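Local coordinates for arginine kinase (PDB 4RF6), which catalyses the reversible transfer of a phosphoryl group from ATP to L-arginine, giving phosphoarginine and ADP, and carries two phosphagen kinase units in one chain, at residues F13-L23 with W58-L68; L385-L394 with P439-Y448. One frame throughout, in Å; residues are numbered along the deposited sequence.

Contact 1 of 2, residues F13-L23 with W58-L68; sequences FKSKNAFPDPL and WDCINSGVVNL
The indole of Trp58 is sandwiched between Lys14 on one face and Ile61 CD1, from its own helix, on the other. Lys14 CB stands 3.7 Å from the centroid of the six-membered ring of Trp58, a CH-pi contact close to the ring normal. At the edge, Trp58 NE1 donates to Ala18 O (3.1 Å) with the acceptor nearly in the indole plane, though the N-H...O angle is only 146°; beside it Asn17 OD1 lies 3.2 Å from Trp58 CD1. A water links Asn17 OD1 to Trp58 N, while Asn17 ND2 bonds Lys47 O. Lys14 runs extended across the indole, its chi1 of -179° turning CG away from the backbone N, until the bend at its end, where NZ forms a salt bridge to Asp59 OD1 (2.9 Å), met from above the carboxylate plane. Farther along, Pro20 CB touches Trp58 CH2 (3.8 Å) and both methyls of Val65. Pro22 CB packs on Leu68 CD2 (3.8 Å), and Leu23 CD2 reaches the same methyl. The ring of Phe43 meets the indole nearly at right angles. A Schellman motif with positive phi at Asn17 ends helix 7-14, and the loop after it docks on helix 57-66 in the small, helical N-terminal domain of phosphagen kinases; Gly64 lies beside Gly73, which by similarity probably belongs to the substrate-binding site.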
loop_
_atom_site.group_PDB
_atom_site.type_symbol
_atom_site.label_atom_id
_atom_site.label_comp_id
_atom_site.label_asym_id
_atom_site.label_seq_id
_atom_site.Cartn_x
_atom_site.Cartn_y
_atom_site.Cartn_z
ATOM N N PHE A 13 46.671 -14.635 5.231
ATOM C CA PHE A 13 47.146 -13.666 6.208
ATOM C C PHE A 13 46.582 -13.979 7.592
ATOM O O PHE A 13 47.288 -13.871 8.597
ATOM C CB PHE A 13 46.781 -12.244 5.770
ATOM C CG PHE A 13 47.501 -11.789 4.528
ATOM C CD1 PHE A 13 46.898 -11.883 3.280
ATOM C CD2 PHE A 13 48.787 -11.273 4.611
ATOM C CE1 PHE A 13 47.561 -11.468 2.137
ATOM C CE2 PHE A 13 49.460 -10.854 3.474
ATOM C CZ PHE A 13 48.845 -10.951 2.235
ATOM N N LYS A 14 45.314 -14.384 7.635
ATOM C CA LYS A 14 44.661 -14.719 8.897
ATOM C C LYS A 14 45.320 -15.919 9.584
ATOM O O LYS A 14 45.547 -15.901 10.793
ATOM C CB LYS A 14 43.165 -14.980 8.689
ATOM C CG LYS A 14 42.417 -15.323 9.972
ATOM C CD LYS A 14 40.917 -15.366 9.749
ATOM C CE LYS A 14 40.177 -15.773 11.019
ATOM N NZ LYS A 14 39.594 -14.611 11.744
ATOM N N SER A 15 45.639 -16.954 8.811
ATOM C CA SER A 15 46.262 -18.150 9.370
ATOM C C SER A 15 47.672 -17.878 9.900
ATOM O O SER A 15 48.197 -18.646 10.710
ATOM C CB SER A 15 46.305 -19.267 8.329
ATOM O OG SER A 15 47.064 -18.876 7.201
ATOM N N LYS A 16 48.278 -16.787 9.437
ATOM C CA LYS A 16 49.607 -16.387 9.893
ATOM C C LYS A 16 49.521 -15.288 10.940
ATOM O O LYS A 16 50.539 -14.891 11.519
ATOM C CB LYS A 16 50.457 -15.909 8.715
ATOM C CG LYS A 16 50.957 -17.031 7.824
ATOM C CD LYS A 16 51.791 -16.494 6.672
ATOM C CE LYS A 16 51.222 -16.936 5.329
ATOM N NZ LYS A 16 51.965 -16.357 4.171
ATOM N N ASN A 17 48.299 -14.809 11.171
ATOM C CA ASN A 17 48.050 -13.689 12.076
ATOM C C ASN A 17 48.930 -12.495 11.704
ATOM O O ASN A 17 49.518 -11.845 12.566
ATOM C CB ASN A 17 48.280 -14.104 13.531
ATOM C CG ASN A 17 47.508 -13.247 14.516
ATOM O OD1 ASN A 17 46.451 -12.701 14.192
ATOM N ND2 ASN A 17 48.031 -13.134 15.736
ATOM N N ALA A 18 49.026 -12.233 10.404
ATOM C CA ALA A 18 49.844 -11.148 9.888
ATOM C C ALA A 18 48.946 -10.004 9.421
ATOM O O ALA A 18 47.753 -10.206 9.174
ATOM C CB ALA A 18 50.717 -11.646 8.748
ATOM N N PHE A 19 49.518 -8.807 9.311
ATOM C CA PHE A 19 48.774 -7.642 8.846
ATOM C C PHE A 19 48.162 -7.932 7.479
ATOM O O PHE A 19 48.829 -8.484 6.606
ATOM C CB PHE A 19 49.690 -6.417 8.774
ATOM C CG PHE A 19 48.985 -5.155 8.371
ATOM C CD1 PHE A 19 48.936 -4.772 7.040
ATOM C CD2 PHE A 19 48.367 -4.358 9.323
ATOM C CE1 PHE A 19 48.284 -3.615 6.661
ATOM C CE2 PHE A 19 47.712 -3.197 8.955
ATOM C CZ PHE A 19 47.673 -2.826 7.621
ATOM N N PRO A 20 46.880 -7.585 7.294
ATOM C CA PRO A 20 46.246 -7.883 6.006
ATOM C C PRO A 20 46.712 -6.930 4.903
ATOM O O PRO A 20 46.120 -5.861 4.719
ATOM C CB PRO A 20 44.752 -7.688 6.297
ATOM C CG PRO A 20 44.715 -6.687 7.397
ATOM C CD PRO A 20 45.955 -6.925 8.235
ATOM N N ASP A 21 47.765 -7.325 4.186
ATOM C CA ASP A 21 48.258 -6.587 3.015
ATOM C C ASP A 21 47.194 -6.112 1.998
ATOM O O ASP A 21 47.327 -5.012 1.456
ATOM C CB ASP A 21 49.346 -7.384 2.276
ATOM C CG ASP A 21 50.708 -7.313 2.958
ATOM O OD1 ASP A 21 50.888 -6.470 3.865
ATOM O OD2 ASP A 21 51.602 -8.099 2.571
ATOM N N PRO A 22 46.154 -6.932 1.717
ATOM C CA PRO A 22 45.137 -6.479 0.753
ATOM C C PRO A 22 44.442 -5.160 1.108
ATOM O O PRO A 22 43.761 -4.597 0.254
ATOM C CB PRO A 22 44.123 -7.623 0.758
ATOM C CG PRO A 22 44.936 -8.823 1.059
ATOM C CD PRO A 22 45.978 -8.363 2.040
ATOM N N LEU A 23 44.600 -4.672 2.334
ATOM C CA LEU A 23 44.072 -3.354 2.671
ATOM C C LEU A 23 44.878 -2.276 1.938
ATOM O O LEU A 23 44.402 -1.158 1.725
ATOM C CB LEU A 23 44.067 -3.130 4.185
ATOM C CG LEU A 23 43.089 -4.025 4.953
ATOM C CD1 LEU A 23 42.941 -3.613 6.408
ATOM C CD2 LEU A 23 41.731 -4.032 4.272
ATOM N N TRP A 58 41.528 -10.409 14.204
ATOM C CA TRP A 58 41.324 -10.949 12.865
ATOM C C TRP A 58 39.879 -11.373 12.621
ATOM O O TRP A 58 39.348 -11.158 11.528
ATOM C CB TRP A 58 42.277 -12.114 12.592
ATOM C CG TRP A 58 43.300 -11.766 11.564
ATOM C CD1 TRP A 58 44.641 -11.571 11.764
ATOM C CD2 TRP A 58 43.066 -11.535 10.172
ATOM N NE1 TRP A 58 45.252 -11.250 10.574
ATOM C CE2 TRP A 58 44.305 -11.217 9.583
ATOM C CE3 TRP A 58 41.925 -11.573 9.366
ATOM C CZ2 TRP A 58 44.434 -10.937 8.218
ATOM C CZ3 TRP A 58 42.053 -11.296 8.018
ATOM C CH2 TRP A 58 43.296 -10.987 7.456
ATOM N N ASP A 59 39.247 -11.976 13.628
ATOM C CA ASP A 59 37.835 -12.344 13.528
ATOM C C ASP A 59 36.990 -11.113 13.225
ATOM O O ASP A 59 36.034 -11.167 12.447
ATOM C CB ASP A 59 37.346 -12.977 14.834
ATOM C CG ASP A 59 37.927 -14.355 15.076
ATOM O OD1 ASP A 59 38.055 -15.128 14.104
ATOM O OD2 ASP A 59 38.252 -14.662 16.242
ATOM N N CYS A 60 37.357 -9.999 13.848
ATOM C CA CYS A 60 36.604 -8.762 13.701
ATOM C C CYS A 60 36.808 -8.091 12.347
ATOM O O CYS A 60 35.870 -7.537 11.774
ATOM C CB CYS A 60 36.959 -7.793 14.824
ATOM S SG CYS A 60 36.286 -8.293 16.421
ATOM N N ILE A 61 38.031 -8.142 11.831
ATOM C CA ILE A 61 38.341 -7.425 10.600
ATOM C C ILE A 61 38.176 -8.285 9.354
ATOM O O ILE A 61 38.323 -7.787 8.239
ATOM C CB ILE A 61 39.783 -6.878 10.606
ATOM C CG1 ILE A 61 40.786 -8.035 10.577
ATOM C CG2 ILE A 61 40.011 -5.958 11.811
ATOM C CD1 ILE A 61 42.224 -7.591 10.367
ATOM N N ASN A 62 37.876 -9.569 9.536
ATOM C CA ASN A 62 37.902 -10.513 8.415
ATOM C C ASN A 62 37.044 -10.112 7.217
ATOM O O ASN A 62 37.491 -10.211 6.070
ATOM C CB ASN A 62 37.531 -11.929 8.858
ATOM C CG ASN A 62 37.811 -12.964 7.777
ATOM O OD1 ASN A 62 38.929 -13.048 7.262
ATOM N ND2 ASN A 62 36.792 -13.737 7.408
ATOM N N SER A 63 35.820 -9.661 7.475
ATOM C CA SER A 63 34.902 -9.338 6.384
ATOM C C SER A 63 35.435 -8.190 5.529
ATOM O O SER A 63 35.284 -8.192 4.301
ATOM C CB SER A 63 33.515 -9.001 6.919
ATOM O OG SER A 63 32.609 -8.802 5.852
ATOM N N GLY A 64 36.071 -7.221 6.180
ATOM C CA GLY A 64 36.617 -6.066 5.489
ATOM C C GLY A 64 37.842 -6.358 4.638
ATOM O O GLY A 64 38.199 -5.562 3.763
ATOM N N VAL A 65 38.496 -7.486 4.900
ATOM C CA VAL A 65 39.638 -7.908 4.095
ATOM C C VAL A 65 39.167 -8.814 2.959
ATOM O O VAL A 65 39.636 -8.699 1.821
ATOM C CB VAL A 65 40.691 -8.648 4.934
ATOM C CG1 VAL A 65 41.951 -8.871 4.112
ATOM C CG2 VAL A 65 41.019 -7.862 6.196
ATOM N N VAL A 66 38.242 -9.719 3.281
ATOM C CA VAL A 66 37.633 -10.591 2.281
ATOM C C VAL A 66 36.900 -9.744 1.248
ATOM O O VAL A 66 37.039 -9.956 0.041
ATOM C CB VAL A 66 36.645 -11.591 2.919
ATOM C CG1 VAL A 66 35.818 -12.309 1.848
ATOM C CG2 VAL A 66 37.389 -12.597 3.786
ATOM N N ASN A 67 36.126 -8.781 1.737
ATOM C CA ASN A 67 35.384 -7.865 0.882
ATOM C C ASN A 67 36.024 -6.484 0.904
ATOM O O ASN A 67 35.628 -5.618 1.688
ATOM C CB ASN A 67 33.924 -7.776 1.336
ATOM C CG ASN A 67 33.284 -9.142 1.513
ATOM O OD1 ASN A 67 32.942 -9.811 0.538
ATOM N ND2 ASN A 67 33.119 -9.563 2.766
ATOM N N LEU A 68 37.014 -6.288 0.037
ATOM C CA LEU A 68 37.802 -5.055 0.009
ATOM C C LEU A 68 36.971 -3.815 -0.320
ATOM O O LEU A 68 37.381 -2.688 -0.029
ATOM C CB LEU A 68 38.958 -5.193 -0.985
ATOM C CG LEU A 68 40.054 -6.182 -0.588
ATOM C CD1 LEU A 68 40.997 -6.441 -1.752
ATOM C CD2 LEU A 68 40.826 -5.682 0.633
HETATM O O HOH W 1 44.307 -11.338 15.622
#

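Contact 2 of 2, residues L385-L394 with P439-Y448; sequences LLRKYLTPEL and PLFDKIVEDY
Tyr389 lies between two lysines, with Lys443 CB over one face of its ring and Lys388 CG, from its own helix, over the other. Helices 385-389 and 439-448 cross at 124°, their axes 9.8 Å apart. Lys443 CB is 3.6 Å from the ring centroid of Tyr389, 14° off the normal, and Lys443 CD follows toward Tyr389 CD1 before the chain bends and NZ bonds Pro439 O. The tight, apolar part lies deeper, around buried Leu440 and Ile444. Leu385 CB meets Ile444 CG1 at 3.8 Å, and Leu440 CD1 touches Tyr389 CB at 3.9 Å; Leu440 CD2 extends toward Leu386 and Leu390, where Ile413 of helix 409-418 joins them. Leu394 CD2 crosses Leu440 CB at about a right angle, beyond the turn at Leu390. The solvent side is polar instead. Here a chi1 of -176° sends the straight chain of exposed Lys388 away from its backbone N, bringing NZ to Asp447 OD2 (2.9 Å), nearly in line with the C-O bond. Tyr389 OH donates to that same oxygen (2.7 Å) on its anti lone pair, and a water bridges the hydroxyl to Lys443 O. Asp447 OD2 thus takes two donors, while Asp447 OD1 lies 3.5 Å from Leu385 CD2. This pairing would favour the ionised carboxylate and fixes the direction of the phenol O-H, so a charged edge with a bound water borders a leucine-rich interior.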
loop_
_atom_site.group_PDB
_atom_site.type_symbol
_atom_site.label_atom_id
_atom_site.label_comp_id
_atom_site.label_asym_id
_atom_site.label_seq_id
_atom_site.Cartn_x
_atom_site.Cartn_y
_atom_site.Cartn_z
ATOM N N LEU A 385 -16.629 18.409 -20.278
ATOM C CA LEU A 385 -17.726 19.124 -19.626
ATOM C C LEU A 385 -17.165 20.077 -18.571
ATOM O O LEU A 385 -17.794 21.082 -18.224
ATOM C CB LEU A 385 -18.704 18.141 -18.979
ATOM C CG LEU A 385 -19.392 17.133 -19.899
ATOM C CD1 LEU A 385 -20.214 16.144 -19.101
ATOM C CD2 LEU A 385 -20.273 17.845 -20.905
ATOM N N LEU A 386 -15.983 19.742 -18.059
ATOM C CA LEU A 386 -15.267 20.599 -17.124
ATOM C C LEU A 386 -15.034 21.971 -17.738
ATOM O O LEU A 386 -15.377 22.998 -17.147
ATOM C CB LEU A 386 -13.928 19.969 -16.734
ATOM C CG LEU A 386 -12.996 20.845 -15.897
ATOM C CD1 LEU A 386 -13.680 21.258 -14.599
ATOM C CD2 LEU A 386 -11.664 20.141 -15.610
ATOM N N ARG A 387 -14.449 21.980 -18.931
ATOM C CA ARG A 387 -14.163 23.218 -19.640
ATOM C C ARG A 387 -15.464 23.947 -19.965
ATOM O O ARG A 387 -15.548 25.171 -19.858
ATOM C CB ARG A 387 -13.396 22.903 -20.928
ATOM C CG ARG A 387 -12.713 24.094 -21.594
ATOM C CD ARG A 387 -13.674 24.925 -22.430
ATOM N NE ARG A 387 -12.986 25.879 -23.290
ATOM C CZ ARG A 387 -12.740 25.668 -24.578
ATOM N NH1 ARG A 387 -13.131 24.537 -25.151
ATOM N NH2 ARG A 387 -12.110 26.590 -25.290
ATOM N N LYS A 388 -16.471 23.182 -20.373
ATOM C CA LYS A 388 -17.749 23.744 -20.789
ATOM C C LYS A 388 -18.408 24.559 -19.679
ATOM O O LYS A 388 -19.002 25.605 -19.942
ATOM C CB LYS A 388 -18.696 22.629 -21.251
ATOM C CG LYS A 388 -20.030 23.132 -21.801
ATOM C CD LYS A 388 -20.863 21.991 -22.358
ATOM C CE LYS A 388 -22.143 22.509 -22.989
ATOM N NZ LYS A 388 -23.044 21.399 -23.411
ATOM N N TYR A 389 -18.282 24.092 -18.439
ATOM C CA TYR A 389 -19.048 24.673 -17.333
ATOM C C TYR A 389 -18.240 25.446 -16.286
ATOM O O TYR A 389 -18.789 26.295 -15.576
ATOM C CB TYR A 389 -19.917 23.594 -16.673
ATOM C CG TYR A 389 -21.007 23.093 -17.585
ATOM C CD1 TYR A 389 -21.975 23.960 -18.076
ATOM C CD2 TYR A 389 -21.064 21.758 -17.966
ATOM C CE1 TYR A 389 -22.973 23.514 -18.914
ATOM C CE2 TYR A 389 -22.060 21.301 -18.807
ATOM C CZ TYR A 389 -23.010 22.184 -19.276
ATOM O OH TYR A 389 -24.001 21.741 -20.114
ATOM N N LEU A 390 -16.944 25.167 -16.189
ATOM C CA LEU A 390 -16.110 25.867 -15.216
ATOM C C LEU A 390 -15.664 27.236 -15.729
ATOM O O LEU A 390 -14.588 27.369 -16.308
ATOM C CB LEU A 390 -14.888 25.036 -14.809
ATOM C CG LEU A 390 -14.109 25.616 -13.625
ATOM C CD1 LEU A 390 -14.851 25.363 -12.333
ATOM C CD2 LEU A 390 -12.695 25.075 -13.530
ATOM N N THR A 391 -16.494 28.250 -15.515
ATOM C CA THR A 391 -16.114 29.625 -15.821
ATOM C C THR A 391 -15.157 30.122 -14.738
ATOM O O THR A 391 -15.133 29.575 -13.633
ATOM C CB THR A 391 -17.344 30.531 -15.861
ATOM O OG1 THR A 391 -17.724 30.868 -14.522
ATOM C CG2 THR A 391 -18.498 29.823 -16.543
ATOM N N PRO A 392 -14.343 31.144 -15.053
ATOM C CA PRO A 392 -13.459 31.721 -14.035
ATOM C C PRO A 392 -14.207 32.337 -12.845
ATOM O O PRO A 392 -13.700 32.273 -11.723
ATOM C CB PRO A 392 -12.696 32.797 -14.811
ATOM C CG PRO A 392 -12.653 32.274 -16.211
ATOM C CD PRO A 392 -13.992 31.604 -16.410
ATOM N N GLU A 393 -15.377 32.925 -13.083
ATOM C CA GLU A 393 -16.186 33.472 -11.995
ATOM C C GLU A 393 -16.647 32.355 -11.069
ATOM O O GLU A 393 -16.579 32.475 -9.842
ATOM C CB GLU A 393 -17.413 34.213 -12.530
ATOM C CG GLU A 393 -17.121 35.233 -13.616
ATOM C CD GLU A 393 -16.981 34.601 -14.988
ATOM O OE1 GLU A 393 -16.128 35.063 -15.771
ATOM O OE2 GLU A 393 -17.727 33.646 -15.283
ATOM N N LEU A 394 -17.126 31.270 -11.671
ATOM C CA LEU A 394 -17.549 30.095 -10.923
ATOM C C LEU A 394 -16.355 29.537 -10.149
ATOM O O LEU A 394 -16.473 29.190 -8.971
ATOM C CB LEU A 394 -18.120 29.040 -11.879
ATOM C CG LEU A 394 -18.903 27.842 -11.345
ATOM C CD1 LEU A 394 -19.896 27.369 -12.389
ATOM C CD2 LEU A 394 -17.985 26.699 -10.984
ATOM N N PRO A 439 -22.928 24.367 -8.206
ATOM C CA PRO A 439 -22.920 25.180 -9.427
ATOM C C PRO A 439 -22.123 24.541 -10.562
ATOM O O PRO A 439 -22.422 24.816 -11.728
ATOM C CB PRO A 439 -22.259 26.481 -8.970
ATOM C CG PRO A 439 -22.687 26.612 -7.555
ATOM C CD PRO A 439 -22.653 25.195 -7.014
ATOM N N LEU A 440 -21.148 23.693 -10.236
ATOM C CA LEU A 440 -20.435 22.939 -11.266
ATOM C C LEU A 440 -21.049 21.558 -11.506
ATOM O O LEU A 440 -21.314 21.179 -12.652
ATOM C CB LEU A 440 -18.950 22.780 -10.917
ATOM C CG LEU A 440 -18.197 21.968 -11.977
ATOM C CD1 LEU A 440 -18.260 22.702 -13.303
ATOM C CD2 LEU A 440 -16.751 21.672 -11.597
ATOM N N PHE A 441 -21.259 20.807 -10.424
ATOM C CA PHE A 441 -21.753 19.435 -10.525
ATOM C C PHE A 441 -23.154 19.326 -11.141
ATOM O O PHE A 441 -23.414 18.396 -11.908
ATOM C CB PHE A 441 -21.723 18.739 -9.156
ATOM C CG PHE A 441 -20.380 18.153 -8.795
ATOM C CD1 PHE A 441 -19.448 18.901 -8.083
ATOM C CD2 PHE A 441 -20.059 16.844 -9.153
ATOM C CE1 PHE A 441 -18.215 18.369 -7.746
ATOM C CE2 PHE A 441 -18.831 16.300 -8.820
ATOM C CZ PHE A 441 -17.905 17.067 -8.111
ATOM N N ASP A 442 -24.052 20.258 -10.813
ATOM C CA ASP A 442 -25.413 20.216 -11.364
ATOM C C ASP A 442 -25.381 20.248 -12.884
ATOM O O ASP A 442 -26.104 19.508 -13.553
ATOM C CB ASP A 442 -26.249 21.399 -10.877
ATOM C CG ASP A 442 -26.611 21.302 -9.416
ATOM O OD1 ASP A 442 -26.300 20.267 -8.790
ATOM O OD2 ASP A 442 -27.221 22.265 -8.903
ATOM N N LYS A 443 -24.537 21.124 -13.422
ATOM C CA LYS A 443 -24.426 21.303 -14.865
ATOM C C LYS A 443 -23.857 20.066 -15.557
ATOM O O LYS A 443 -24.282 19.707 -16.657
ATOM C CB LYS A 443 -23.569 22.534 -15.185
ATOM C CG LYS A 443 -24.258 23.855 -14.852
ATOM C CD LYS A 443 -23.322 25.051 -15.006
ATOM C CE LYS A 443 -23.994 26.350 -14.542
ATOM N NZ LYS A 443 -24.298 26.348 -13.074
ATOM N N ILE A 444 -22.893 19.413 -14.918
ATOM C CA ILE A 444 -22.300 18.202 -15.491
ATOM C C ILE A 444 -23.252 17.012 -15.391
ATOM O O ILE A 444 -23.384 16.236 -16.340
ATOM C CB ILE A 444 -20.935 17.880 -14.856
ATOM C CG1 ILE A 444 -19.878 18.836 -15.397
ATOM C CG2 ILE A 444 -20.505 16.461 -15.164
ATOM C CD1 ILE A 444 -18.886 19.258 -14.366
ATOM N N VAL A 445 -23.928 16.881 -14.250
ATOM C CA VAL A 445 -24.921 15.816 -14.085
ATOM C C VAL A 445 -26.033 15.920 -15.131
ATOM O O VAL A 445 -26.379 14.930 -15.786
ATOM C CB VAL A 445 -25.547 15.830 -12.682
ATOM C CG1 VAL A 445 -26.816 14.984 -12.655
ATOM C CG2 VAL A 445 -24.554 15.329 -11.651
ATOM N N GLU A 446 -26.587 17.120 -15.287
ATOM C CA GLU A 446 -27.715 17.325 -16.191
ATOM C C GLU A 446 -27.289 17.301 -17.655
ATOM O O GLU A 446 -28.120 17.126 -18.549
ATOM C CB GLU A 446 -28.462 18.622 -15.854
ATOM C CG GLU A 446 -29.235 18.562 -14.532
ATOM C CD GLU A 446 -30.066 19.812 -14.264
ATOM O OE1 GLU A 446 -29.833 20.844 -14.935
ATOM O OE2 GLU A 446 -30.952 19.754 -13.378
ATOM N N ASP A 447 -25.997 17.478 -17.906
ATOM C CA ASP A 447 -25.492 17.371 -19.270
ATOM C C ASP A 447 -25.341 15.898 -19.639
ATOM O O ASP A 447 -25.925 15.430 -20.624
ATOM C CB ASP A 447 -24.158 18.106 -19.422
ATOM C CG ASP A 447 -23.737 18.269 -20.879
ATOM O OD1 ASP A 447 -23.674 17.256 -21.611
ATOM O OD2 ASP A 447 -23.473 19.420 -21.287
ATOM N N TYR A 448 -24.568 15.161 -18.844
ATOM C CA TYR A 448 -24.313 13.758 -19.142
ATOM C C TYR A 448 -25.584 12.921 -19.039
ATOM O O TYR A 448 -25.765 11.971 -19.801
ATOM C CB TYR A 448 -23.231 13.166 -18.226
ATOM C CG TYR A 448 -22.988 11.692 -18.509
ATOM C CD1 TYR A 448 -22.104 11.297 -19.507
ATOM C CD2 TYR A 448 -23.665 10.699 -17.801
ATOM C CE1 TYR A 448 -21.884 9.954 -19.784
ATOM C CE2 TYR A 448 -23.455 9.353 -18.072
ATOM C CZ TYR A 448 -22.563 8.991 -19.064
ATOM O OH TYR A 448 -22.345 7.662 -19.337
HETATM O O HOH W 2 -26.099 21.119 -18.082
#

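In the fold
Contact 1 closes before contact 2 opens along the chain, and each belongs to a different one of the two approximate repeats, 4-369 and 370-718. Their centres are 74 Å apart, on opposite sides of the chain's centre, and their nearest atoms stay about 56 Å from each other. Both lie in helical N-terminal domains, each followed in sequence by an eight-stranded antiparallel sheet of the catalytic domain. Contact 1 packs the end of helix 7-14 and the loop after it on helix 57-66; contact 2 packs helices 385-389 and 392-398 on helix 438-448. Each contact holds together the N-terminal part of its own repeat, and neither bridges the two repeats.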